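DNA polymerase III subunit beta (Pseudomonas aeruginosa, PDB 4TSZ) tethers DNA polymerases and other proteins to DNA as a sliding clamp and so makes replication processive. Local coordinates at residues Leu127-Ala132 and Val216-Gly221; Ser144-Gln149 and Gly175-Met180; Lys256-Asp261 and Val310-Gly315; Ile333-Val338 and Glu353-Asp358. One frame throughout, in Å; residues are numbered along the deposited sequence.

Interaction 1: Leu127-Ala132 and Val216-Gly221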
loop_
_atom_site.group_PDB
_atom_site.type_symbol
_atom_site.label_atom_id
_atom_site.label_comp_id
_atom_site.label_asym_id
_atom_site.label_seq_id
_atom_site.Cartn_x
_atom_site.Cartn_y
_atom_site.Cartn_z
ATOM N N LEU E 127 7.813 -9.467 -38.605
ATOM C CA LEU E 127 7.007 -10.621 -38.249
ATOM C C LEU E 127 5.720 -10.188 -37.562
ATOM O O LEU E 127 5.733 -9.270 -36.751
ATOM C CB LEU E 127 7.818 -11.542 -37.309
ATOM C CG LEU E 127 7.264 -12.952 -37.129
ATOM C CD1 LEU E 127 7.873 -13.926 -38.134
ATOM C CD2 LEU E 127 7.456 -13.425 -35.715
ATOM N N ASN E 128 4.611 -10.851 -37.889
ATOM C CA ASN E 128 3.327 -10.606 -37.248
ATOM C C ASN E 128 2.532 -11.879 -37.060
ATOM O O ASN E 128 2.434 -12.700 -37.974
ATOM C CB ASN E 128 2.517 -9.451 -37.855
ATOM C CG ASN E 128 2.229 -9.481 -39.334
ATOM O OD1 ASN E 128 2.109 -10.528 -39.984
ATOM N ND2 ASN E 128 1.987 -8.303 -39.872
ATOM N N PHE E 129 2.028 -12.072 -35.840
ATOM C CA PHE E 129 1.284 -13.269 -35.461
ATOM C C PHE E 129 0.253 -12.951 -34.390
ATOM O O PHE E 129 0.360 -11.934 -33.706
ATOM C CB PHE E 129 2.264 -14.353 -34.948
ATOM C CG PHE E 129 3.057 -13.980 -33.710
ATOM C CD1 PHE E 129 4.292 -13.345 -33.817
ATOM C CD2 PHE E 129 2.579 -14.281 -32.442
ATOM C CE1 PHE E 129 5.024 -12.999 -32.673
ATOM C CE2 PHE E 129 3.306 -13.926 -31.298
ATOM C CZ PHE E 129 4.530 -13.301 -31.422
ATOM N N SER E 130 -0.724 -13.848 -34.229
ATOM C CA SER E 130 -1.751 -13.746 -33.201
ATOM C C SER E 130 -1.474 -14.813 -32.137
ATOM O O SER E 130 -0.992 -15.900 -32.463
ATOM C CB SER E 130 -3.137 -13.929 -33.807
ATOM O OG SER E 130 -4.106 -13.273 -33.006
ATOM N N ILE E 131 -1.745 -14.491 -30.874
ATOM C CA ILE E 131 -1.511 -15.396 -29.747
ATOM C C ILE E 131 -2.513 -15.147 -28.613
ATOM O O ILE E 131 -2.976 -14.023 -28.436
ATOM C CB ILE E 131 -0.013 -15.336 -29.265
ATOM C CG1 ILE E 131 0.352 -16.537 -28.355
ATOM C CG2 ILE E 131 0.380 -13.963 -28.651
ATOM C CD1 ILE E 131 1.780 -16.586 -27.805
ATOM N N ALA E 132 -2.838 -16.198 -27.843
ATOM C CA ALA E 132 -3.701 -16.097 -26.666
ATOM C C ALA E 132 -3.012 -15.159 -25.664
ATOM O O ALA E 132 -1.800 -15.282 -25.452
ATOM C CB ALA E 132 -3.882 -17.469 -26.037
ATOM N N VAL E 216 -4.326 -11.620 -28.702
ATOM C CA VAL E 216 -3.508 -10.430 -28.934
ATOM C C VAL E 216 -2.726 -10.572 -30.251
ATOM O O VAL E 216 -2.123 -11.613 -30.511
ATOM C CB VAL E 216 -2.631 -10.021 -27.706
ATOM C CG1 VAL E 216 -1.640 -11.119 -27.306
ATOM C CG2 VAL E 216 -1.921 -8.682 -27.928
ATOM N N GLY E 217 -2.795 -9.537 -31.077
ATOM C CA GLY E 217 -2.048 -9.465 -32.319
ATOM C C GLY E 217 -0.695 -8.852 -32.026
ATOM O O GLY E 217 -0.626 -7.776 -31.428
ATOM N N ILE E 218 0.389 -9.543 -32.413
ATOM C CA ILE E 218 1.757 -9.072 -32.181
ATOM C C ILE E 218 2.446 -8.716 -33.487
ATOM O O ILE E 218 2.350 -9.468 -34.460
ATOM C CB ILE E 218 2.605 -10.096 -31.356
ATOM C CG1 ILE E 218 1.980 -10.407 -29.968
ATOM C CG2 ILE E 218 4.096 -9.688 -31.242
ATOM C CD1 ILE E 218 1.860 -9.241 -28.979
ATOM N N VAL E 219 3.165 -7.580 -33.492
ATOM C CA VAL E 219 3.981 -7.152 -34.620
ATOM C C VAL E 219 5.384 -6.923 -34.071
ATOM O O VAL E 219 5.573 -6.154 -33.122
ATOM C CB VAL E 219 3.447 -5.902 -35.399
ATOM C CG1 VAL E 219 4.414 -5.485 -36.514
ATOM C CG2 VAL E 219 2.047 -6.146 -35.967
ATOM N N LEU E 220 6.357 -7.611 -34.662
ATOM C CA LEU E 220 7.761 -7.448 -34.322
ATOM C C LEU E 220 8.410 -6.654 -35.444
ATOM O O LEU E 220 8.378 -7.084 -36.600
ATOM C CB LEU E 220 8.481 -8.802 -34.123
ATOM C CG LEU E 220 7.991 -9.729 -32.996
ATOM C CD1 LEU E 220 8.908 -10.929 -32.850
ATOM C CD2 LEU E 220 7.873 -8.990 -31.642
ATOM N N GLY E 221 8.917 -5.477 -35.101
ATOM C CA GLY E 221 9.623 -4.598 -36.026
ATOM C C GLY E 221 11.086 -4.540 -35.652
ATOM O O GLY E 221 11.481 -5.116 -34.636
#
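The ring of Phe-129 lies flat over Ile-218, its cross-strand partner. CB of Ile-218 sits 3.9 Å from the centroid of the Phe-129 ring and 18° off the ring normal, a CH-pi contact, while CG2 of Ile-218 reaches CZ of Phe-129 at 3.6 Å. What brings the ring there is its first torsion: CG stands between the backbone N and the carbonyl carbon (chi1 62°), which folds the ring back over the neighbouring strand. At the ring edge, near its plane, comes CD1 of Leu-220, which also meets CD2 of Leu-127 at 4.1 Å; those two leucines run side by side in the same direction. Ile-131 and Val-216 do likewise on the far side of the Phe-129/Ile-218 pair, with CG2 of Ile-131 3.7 Å from CG1 of Val-216. All six of these side chains share one face of the sheet, where Leu-136 of helix 133-141 packs on Val-216 and Ile-218. Asn-128 and Val-219 make their lighter contact on the other face. Beneath the side chains, three hydrogen-bonded pairs supply six backbone bonds, among them Ile-218 N to Phe-129 O at 2.7 Å. Strand 125-132 is the outermost strand, within this chain, of an antiparallel sheet whose apolar face carries a helix, the helix-on-antiparallel-sheet arrangement of a DNA-clamp domain.

Interaction 2: Ser144-Gln149 and Gly175-Met180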
loop_
_atom_site.group_PDB
_atom_site.type_symbol
_atom_site.label_atom_id
_atom_site.label_comp_id
_atom_site.label_asym_id
_atom_site.label_seq_id
_atom_site.Cartn_x
_atom_site.Cartn_y
_atom_site.Cartn_z
ATOM N N SER E 144 9.847 -12.415 -15.639
ATOM C CA SER E 144 10.092 -10.988 -15.369
ATOM C C SER E 144 10.933 -10.618 -14.160
ATOM O O SER E 144 11.678 -9.645 -14.237
ATOM C CB SER E 144 8.817 -10.153 -15.445
ATOM O OG SER E 144 7.954 -10.408 -14.349
ATOM N N PHE E 145 10.874 -11.423 -13.080
ATOM C CA PHE E 145 11.652 -11.187 -11.854
ATOM C C PHE E 145 13.172 -11.237 -12.111
ATOM O O PHE E 145 13.918 -10.647 -11.335
ATOM C CB PHE E 145 11.269 -12.228 -10.788
ATOM C CG PHE E 145 11.761 -13.633 -11.097
ATOM C CD1 PHE E 145 13.039 -14.041 -10.721
ATOM C CD2 PHE E 145 10.960 -14.533 -11.793
ATOM C CE1 PHE E 145 13.510 -15.310 -11.041
ATOM C CE2 PHE E 145 11.430 -15.814 -12.104
ATOM C CZ PHE E 145 12.689 -16.204 -11.697
ATOM N N ALA E 146 13.631 -11.983 -13.159
ATOM C CA ALA E 146 15.061 -12.155 -13.450
ATOM C C ALA E 146 15.704 -11.035 -14.242
ATOM O O ALA E 146 16.931 -11.004 -14.330
ATOM C CB ALA E 146 15.335 -13.502 -14.111
ATOM N N MET E 147 14.898 -10.106 -14.796
ATOM C CA MET E 147 15.428 -8.975 -15.574
ATOM C C MET E 147 16.279 -8.113 -14.668
ATOM O O MET E 147 15.978 -7.962 -13.471
ATOM C CB MET E 147 14.315 -8.054 -16.137
ATOM C CG MET E 147 13.344 -8.716 -17.087
ATOM S SD MET E 147 12.156 -7.546 -17.817
ATOM C CE MET E 147 11.138 -7.128 -16.382
ATOM N N ALA E 148 17.322 -7.518 -15.233
ATOM C CA ALA E 148 18.123 -6.585 -14.464
ATOM C C ALA E 148 17.334 -5.267 -14.377
ATOM O O ALA E 148 16.400 -5.019 -15.157
ATOM C CB ALA E 148 19.472 -6.367 -15.137
ATOM N N GLN E 149 17.682 -4.468 -13.383
ATOM C CA GLN E 149 17.131 -3.152 -13.162
ATOM C C GLN E 149 18.321 -2.215 -13.047
ATOM O O GLN E 149 19.185 -2.400 -12.178
ATOM C CB GLN E 149 16.284 -3.145 -11.879
ATOM C CG GLN E 149 15.355 -1.946 -11.770
ATOM C CD GLN E 149 14.500 -2.020 -10.531
ATOM O OE1 GLN E 149 14.964 -1.813 -9.407
ATOM N NE2 GLN E 149 13.225 -2.311 -10.706
ATOM N N GLY E 175 22.688 -11.341 -14.906
ATOM C CA GLY E 175 24.077 -11.772 -14.816
ATOM C C GLY E 175 24.366 -12.730 -13.675
ATOM O O GLY E 175 25.410 -13.383 -13.677
ATOM N N HIS E 176 23.469 -12.803 -12.676
ATOM C CA HIS E 176 23.595 -13.701 -11.520
ATOM C C HIS E 176 22.638 -14.883 -11.681
ATOM O O HIS E 176 22.955 -15.994 -11.287
ATOM C CB HIS E 176 23.270 -12.971 -10.195
ATOM C CG HIS E 176 24.200 -11.852 -9.841
ATOM N ND1 HIS E 176 25.485 -11.775 -10.358
ATOM C CD2 HIS E 176 24.013 -10.822 -8.990
ATOM C CE1 HIS E 176 26.013 -10.681 -9.833
ATOM N NE2 HIS E 176 25.169 -10.084 -9.000
ATOM N N ARG E 177 21.455 -14.620 -12.226
ATOM C CA ARG E 177 20.409 -15.604 -12.424
ATOM C C ARG E 177 19.706 -15.353 -13.744
ATOM O O ARG E 177 19.759 -14.247 -14.283
ATOM C CB ARG E 177 19.402 -15.597 -11.253
ATOM C CG ARG E 177 18.365 -14.458 -11.325
ATOM C CD ARG E 177 18.679 -13.508 -10.245
ATOM N NE ARG E 177 17.794 -12.347 -10.147
ATOM C CZ ARG E 177 16.662 -12.312 -9.455
ATOM N NH1 ARG E 177 16.155 -13.425 -8.940
ATOM N NH2 ARG E 177 15.998 -11.172 -9.320
ATOM N N LEU E 178 19.037 -16.388 -14.250
ATOM C CA LEU E 178 18.320 -16.326 -15.511
ATOM C C LEU E 178 16.995 -17.060 -15.385
ATOM O O LEU E 178 16.913 -18.062 -14.683
ATOM C CB LEU E 178 19.203 -16.942 -16.628
ATOM C CG LEU E 178 18.632 -17.027 -18.063
ATOM C CD1 LEU E 178 19.728 -16.890 -19.074
ATOM C CD2 LEU E 178 17.859 -18.335 -18.293
ATOM N N ALA E 179 15.968 -16.557 -16.086
ATOM C CA ALA E 179 14.659 -17.186 -16.195
ATOM C C ALA E 179 14.296 -17.281 -17.685
ATOM O O ALA E 179 14.522 -16.338 -18.446
ATOM C CB ALA E 179 13.610 -16.395 -15.446
ATOM N N MET E 180 13.770 -18.425 -18.099
ATOM C CA MET E 180 13.330 -18.642 -19.472
ATOM C C MET E 180 12.064 -19.487 -19.539
ATOM O O MET E 180 11.873 -20.388 -18.723
ATOM C CB MET E 180 14.452 -19.168 -20.381
ATOM C CG MET E 180 14.821 -20.607 -20.131
ATOM S SD MET E 180 16.230 -21.223 -21.071
ATOM C CE MET E 180 15.635 -21.073 -22.670
HETATM O O HOH W 1 17.220 -8.918 -11.076
#
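Arg-177 lays one face of its guanidinium over Ala-146, whose CA stands above the plane toward the rim, and brings NH1 to the edge of the Phe-145 ring. NH1 is 3.6 Å from CD1 of Phe-145, in the plane of the ring, so this is not a cation-pi stack; the two flat groups are turned 61° apart. A bend at chi2 (-110°) turns the arginine chain back over the 3-10 turn. NH2 comes close to the carbonyl O of Phe-145, but at a poor angle for a hydrogen bond; it reaches the residue just after the turn through a water 3.1 Å from NH2 of Arg-177, which donates to O of Met-147. Salt bridges to Asp-174 through NE and to Asp-328 through NH1 hold the rest of the buried group. Further along the strand, the packing is apolar: CB of Ala-146 meets CB of Ala-179 at 3.6 Å, and CZ of Phe-145 touches CB of Ala-179 at 3.9 Å. At and just before strand 177-184 the bound peptide shares backbone hydrogen bonds with Gly-175 and rests an apolar side chain on Leu-178. The arrangement therefore backs the peptide-binding groove of the bacterial beta clamp, between its central and C-terminal domains.

Interaction 3: Lys256-Asp261 and Val310-Gly315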
loop_
_atom_site.group_PDB
_atom_site.type_symbol
_atom_site.label_atom_id
_atom_site.label_comp_id
_atom_site.label_asym_id
_atom_site.label_seq_id
_atom_site.Cartn_x
_atom_site.Cartn_y
_atom_site.Cartn_z
ATOM N N LYS E 256 23.369 -34.105 -10.167
ATOM C CA LYS E 256 22.624 -34.236 -8.922
ATOM C C LYS E 256 21.173 -33.790 -9.090
ATOM O O LYS E 256 20.896 -32.588 -9.168
ATOM C CB LYS E 256 23.351 -33.488 -7.788
ATOM C CG LYS E 256 24.767 -34.008 -7.541
ATOM C CD LYS E 256 25.530 -33.187 -6.507
ATOM C CE LYS E 256 26.880 -33.786 -6.170
ATOM N NZ LYS E 256 27.835 -33.716 -7.311
ATOM N N LEU E 257 20.252 -34.763 -9.200
ATOM C CA LEU E 257 18.828 -34.470 -9.348
ATOM C C LEU E 257 18.114 -34.516 -8.004
ATOM O O LEU E 257 18.088 -35.543 -7.328
ATOM C CB LEU E 257 18.130 -35.345 -10.416
ATOM C CG LEU E 257 16.575 -35.245 -10.531
ATOM C CD1 LEU E 257 16.087 -33.821 -10.897
ATOM C CD2 LEU E 257 16.044 -36.240 -11.536
ATOM N N VAL E 258 17.552 -33.370 -7.624
ATOM C CA VAL E 258 16.834 -33.194 -6.370
ATOM C C VAL E 258 15.378 -32.906 -6.701
ATOM O O VAL E 258 15.083 -32.034 -7.518
ATOM C CB VAL E 258 17.469 -32.073 -5.495
ATOM C CG1 VAL E 258 16.788 -31.965 -4.132
ATOM C CG2 VAL E 258 18.967 -32.293 -5.316
ATOM N N VAL E 259 14.477 -33.667 -6.093
ATOM C CA VAL E 259 13.039 -33.468 -6.215
ATOM C C VAL E 259 12.560 -33.143 -4.801
ATOM O O VAL E 259 12.758 -33.938 -3.876
ATOM C CB VAL E 259 12.261 -34.649 -6.852
ATOM C CG1 VAL E 259 10.769 -34.327 -6.943
ATOM C CG2 VAL E 259 12.819 -35.006 -8.231
ATOM N N GLY E 260 11.998 -31.956 -4.647
ATOM C CA GLY E 260 11.495 -31.494 -3.364
ATOM C C GLY E 260 10.120 -30.884 -3.475
ATOM O O GLY E 260 9.628 -30.621 -4.578
ATOM N N ASP E 261 9.487 -30.680 -2.319
ATOM C CA ASP E 261 8.181 -30.050 -2.234
ATOM C C ASP E 261 8.405 -28.541 -2.313
ATOM O O ASP E 261 9.160 -27.991 -1.505
ATOM C CB ASP E 261 7.471 -30.444 -0.921
ATOM C CG ASP E 261 6.052 -29.912 -0.837
ATOM O OD1 ASP E 261 5.147 -30.564 -1.371
ATOM O OD2 ASP E 261 5.860 -28.821 -0.275
ATOM N N VAL E 310 14.087 -34.370 1.016
ATOM C CA VAL E 310 14.052 -34.250 -0.447
ATOM C C VAL E 310 14.255 -35.634 -1.082
ATOM O O VAL E 310 14.761 -36.530 -0.416
ATOM C CB VAL E 310 15.100 -33.226 -0.989
ATOM C CG1 VAL E 310 14.765 -31.787 -0.582
ATOM C CG2 VAL E 310 16.532 -33.595 -0.591
ATOM N N GLU E 311 13.881 -35.801 -2.365
ATOM C CA GLU E 311 14.127 -37.035 -3.107
ATOM C C GLU E 311 15.494 -36.832 -3.742
ATOM O O GLU E 311 15.629 -36.065 -4.710
ATOM C CB GLU E 311 13.065 -37.278 -4.193
ATOM C CG GLU E 311 11.752 -37.857 -3.687
ATOM C CD GLU E 311 10.647 -37.947 -4.727
ATOM O OE1 GLU E 311 10.951 -38.229 -5.911
ATOM O OE2 GLU E 311 9.470 -37.746 -4.351
ATOM N N TYR E 312 16.527 -37.416 -3.112
ATOM C CA TYR E 312 17.911 -37.332 -3.579
ATOM C C TYR E 312 18.738 -38.537 -3.151
ATOM O O TYR E 312 18.741 -38.914 -1.977
ATOM C CB TYR E 312 18.603 -36.012 -3.165
ATOM C CG TYR E 312 20.042 -35.937 -3.631
ATOM C CD1 TYR E 312 20.349 -35.797 -4.983
ATOM C CD2 TYR E 312 21.096 -36.095 -2.733
ATOM C CE1 TYR E 312 21.670 -35.799 -5.427
ATOM C CE2 TYR E 312 22.423 -36.083 -3.165
ATOM C CZ TYR E 312 22.704 -35.932 -4.514
ATOM O OH TYR E 312 24.004 -35.922 -4.950
ATOM N N ASN E 313 19.450 -39.120 -4.121
ATOM C CA ASN E 313 20.369 -40.238 -3.940
ATOM C C ASN E 313 21.631 -39.899 -4.736
ATOM O O ASN E 313 21.572 -39.730 -5.962
ATOM C CB ASN E 313 19.743 -41.571 -4.390
ATOM N N GLY E 314 22.735 -39.716 -4.021
ATOM C CA GLY E 314 24.018 -39.373 -4.620
ATOM C C GLY E 314 25.014 -38.835 -3.620
ATOM O O GLY E 314 24.797 -38.920 -2.406
ATOM N N GLY E 315 26.104 -38.286 -4.141
ATOM C CA GLY E 315 27.161 -37.695 -3.331
ATOM C C GLY E 315 26.749 -36.397 -2.663
ATOM O O GLY E 315 25.820 -35.713 -3.114
HETATM O O HOH W 2 21.363 -37.836 -8.407
#
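Tyr-312 reaches across to strand 256-261 with its CG anti to the backbone N (chi1 179°), which lays the ring alongside Lys-256, Leu-257 and Val-258. From CB, the side chain enters the contact at CG, which borders the CG2 methyl of Val-258. CD1 meets that methyl more closely and also approaches the carbonyl O of Leu-257 at 3.3 Å, an oxygen lying at the ring edge and in its plane. Next, CE1 packs on CB of Lys-256 at 3.7 Å, and CZ touches both CB and CG of that lysine. At the tip, OH lies 3.3 Å from CG of Lys-256 and donates a 2.6 Å hydrogen bond to O of Gly-315, on a lone pair of that carbonyl. This bond pins the tyrosine to its own loop, while the lysine chain runs on past the hydroxyl and gives its NZ to O of Ser-343. Further along, CG1 of Val-258 packs against CB of Val-310 at 3.8 Å, and CB of Val-259 runs beside CB of Glu-311. The backbones join in one hydrogen-bonded pair: Glu-311 N to Val-259 O at 2.6 Å, and Val-259 N to Glu-311 O at 3.0 Å. This single antiparallel bridge ties the chain that follows strand 303-309 to the edge strand of the other sheet, joining the two sheets of the C-terminal DNA-clamp domain.

Interaction 4: Ile333-Val338 and Glu353-Asp358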
loop_
_atom_site.group_PDB
_atom_site.type_symbol
_atom_site.label_atom_id
_atom_site.label_comp_id
_atom_site.label_asym_id
_atom_site.label_seq_id
_atom_site.Cartn_x
_atom_site.Cartn_y
_atom_site.Cartn_z
ATOM N N ILE E 333 7.183 -21.306 -9.756
ATOM C CA ILE E 333 6.975 -22.734 -10.031
ATOM C C ILE E 333 5.480 -23.052 -9.744
ATOM O O ILE E 333 5.009 -22.833 -8.631
ATOM C CB ILE E 333 7.964 -23.623 -9.200
ATOM C CG1 ILE E 333 9.462 -23.379 -9.571
ATOM C CG2 ILE E 333 7.568 -25.138 -9.199
ATOM C CD1 ILE E 333 9.965 -23.904 -10.972
ATOM N N GLY E 334 4.763 -23.527 -10.760
ATOM C CA GLY E 334 3.332 -23.824 -10.676
ATOM C C GLY E 334 2.960 -25.217 -10.209
ATOM O O GLY E 334 1.798 -25.467 -9.861
ATOM N N THR E 335 3.943 -26.130 -10.189
ATOM C CA THR E 335 3.748 -27.498 -9.713
ATOM C C THR E 335 4.079 -27.608 -8.217
ATOM O O THR E 335 4.867 -26.825 -7.664
ATOM C CB THR E 335 4.550 -28.507 -10.554
ATOM O OG1 THR E 335 5.931 -28.149 -10.521
ATOM C CG2 THR E 335 4.061 -28.594 -11.993
ATOM N N GLU E 336 3.459 -28.584 -7.582
ATOM C CA GLU E 336 3.605 -28.961 -6.175
ATOM C C GLU E 336 5.050 -29.388 -5.869
ATOM O O GLU E 336 5.572 -29.088 -4.793
ATOM C CB GLU E 336 2.675 -30.132 -5.925
ATOM C CG GLU E 336 2.366 -30.382 -4.479
ATOM C CD GLU E 336 1.222 -31.354 -4.399
ATOM O OE1 GLU E 336 0.061 -30.891 -4.430
ATOM O OE2 GLU E 336 1.482 -32.578 -4.358
ATOM N N GLN E 337 5.674 -30.104 -6.818
ATOM C CA GLN E 337 7.053 -30.549 -6.721
ATOM C C GLN E 337 7.935 -29.670 -7.603
ATOM O O GLN E 337 7.475 -29.088 -8.598
ATOM C CB GLN E 337 7.202 -32.028 -7.097
ATOM C CG GLN E 337 6.642 -32.974 -6.043
ATOM C CD GLN E 337 7.019 -34.405 -6.320
ATOM O OE1 GLN E 337 6.798 -34.934 -7.415
ATOM N NE2 GLN E 337 7.583 -35.070 -5.326
ATOM N N VAL E 338 9.202 -29.572 -7.219
ATOM C CA VAL E 338 10.190 -28.775 -7.921
ATOM C C VAL E 338 11.463 -29.601 -8.114
ATOM O O VAL E 338 11.859 -30.366 -7.220
ATOM C CB VAL E 338 10.404 -27.384 -7.246
ATOM C CG1 VAL E 338 10.864 -27.492 -5.794
ATOM C CG2 VAL E 338 11.345 -26.502 -8.051
ATOM N N GLU E 353 9.871 -27.077 -13.283
ATOM C CA GLU E 353 8.626 -27.581 -12.716
ATOM C C GLU E 353 8.768 -29.112 -12.734
ATOM O O GLU E 353 9.637 -29.637 -13.439
ATOM C CB GLU E 353 7.418 -27.150 -13.557
ATOM C CG GLU E 353 7.103 -25.671 -13.453
ATOM C CD GLU E 353 5.739 -25.237 -13.959
ATOM O OE1 GLU E 353 5.244 -25.817 -14.953
ATOM O OE2 GLU E 353 5.177 -24.286 -13.372
ATOM N N ALA E 354 7.947 -29.823 -11.945
ATOM C CA ALA E 354 8.017 -31.275 -11.823
ATOM C C ALA E 354 7.791 -32.063 -13.100
ATOM O O ALA E 354 8.497 -33.049 -13.327
ATOM C CB ALA E 354 7.051 -31.759 -10.749
ATOM N N ASP E 355 6.797 -31.659 -13.917
ATOM C CA ASP E 355 6.348 -32.431 -15.084
ATOM C C ASP E 355 6.731 -31.945 -16.485
ATOM O O ASP E 355 6.330 -32.577 -17.465
ATOM C CB ASP E 355 4.823 -32.675 -14.987
ATOM C CG ASP E 355 3.954 -31.414 -15.012
ATOM O OD1 ASP E 355 4.520 -30.285 -14.976
ATOM O OD2 ASP E 355 2.711 -31.554 -15.052
ATOM N N ASN E 356 7.480 -30.837 -16.595
ATOM C CA ASN E 356 7.862 -30.295 -17.909
ATOM C C ASN E 356 9.146 -29.455 -17.850
ATOM O O ASN E 356 9.541 -28.997 -16.772
ATOM C CB ASN E 356 6.701 -29.473 -18.507
ATOM C CG ASN E 356 6.459 -28.163 -17.800
ATOM O OD1 ASN E 356 6.970 -27.125 -18.208
ATOM N ND2 ASN E 356 5.724 -28.183 -16.696
ATOM N N ASP E 357 9.769 -29.242 -19.020
ATOM C CA ASP E 357 10.986 -28.441 -19.182
ATOM C C ASP E 357 10.709 -27.076 -19.849
ATOM O O ASP E 357 11.668 -26.366 -20.163
ATOM C CB ASP E 357 12.059 -29.238 -19.970
ATOM C CG ASP E 357 12.569 -30.510 -19.302
ATOM O OD1 ASP E 357 12.403 -30.646 -18.064
ATOM O OD2 ASP E 357 13.166 -31.354 -20.009
ATOM N N ASP E 358 9.412 -26.696 -20.044
ATOM C CA ASP E 358 8.990 -25.417 -20.672
ATOM C C ASP E 358 9.581 -24.199 -19.979
ATOM O O ASP E 358 9.982 -23.255 -20.655
ATOM C CB ASP E 358 7.455 -25.283 -20.760
ATOM C CG ASP E 358 6.734 -26.391 -21.517
ATOM O OD1 ASP E 358 7.398 -27.118 -22.305
ATOM O OD2 ASP E 358 5.503 -26.519 -21.342
#
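Thr-335 OG1 accepts a nearly straight hydrogen bond from the backbone N of Ala-354, 3.0 Å long with an angle of 172° at the hydrogen. OG1 of Thr-335 in turn donates to O of Gln-337 in its own segment at 2.6 Å, and so links that carbonyl to Ala-354 N. Its place between the backbone N and the carbonyl carbon (chi1 57°) directs OG1 inward and leaves CG2 to touch OD1 of Asp-355 at 3.5 Å. A second grip comes from Glu-353, whose extended chain carries OE2 to the backbone N of Gly-334 at 2.8 Å. The N-H arrives on the anti side of that oxygen, 28° out of the carboxylate plane. Beside these polar links, CB of Ala-354 settles on CB of Gln-337 at 3.7 Å, and CD1 of Ile-333 comes up to Glu-353. The segments meet where strand 337-342 begins and strand 349-353 ends, antiparallel neighbours in a sheet of the C-terminal clamp domain, with Val-338 and Glu-353 as a non-hydrogen-bonded pair. In the next shell, Asn-356 ND2 steadies both acids, giving one hydrogen bond to the anti lone pair of OE1 of Glu-353 and another to OD1 of Asp-355 from above its carboxylate plane. Arg-142, beyond helix 133-141, forms a salt bridge with OE2 of Glu-353, and this bond from the central domain probably keeps the buried carboxylate ionised.

How the interactions relate
Interactions 1 and 2 belong to the central domain and interactions 3 and 4 to the C-terminal one; along the chain, interaction 2 is nested inside the loop closed by interaction 1, and interactions 3 and 4 follow in turn. Interactions 2, 3 and 4 all reach one eight-stranded antiparallel sheet that runs across both domains. Strands 256-261 and 337-342 are neighbours in it, so interactions 3 and 4 touch, Gly-260 O lying 2.9 Å from Val-338 N. Interactions 2 and 4 come within about 4 Å at their nearest atoms. Interaction 1 sits in another sheet, shared with the N-terminal domain, its centre about 41 Å from that of interaction 3. Such sheets make the successive domains a continuous arc of the clamp.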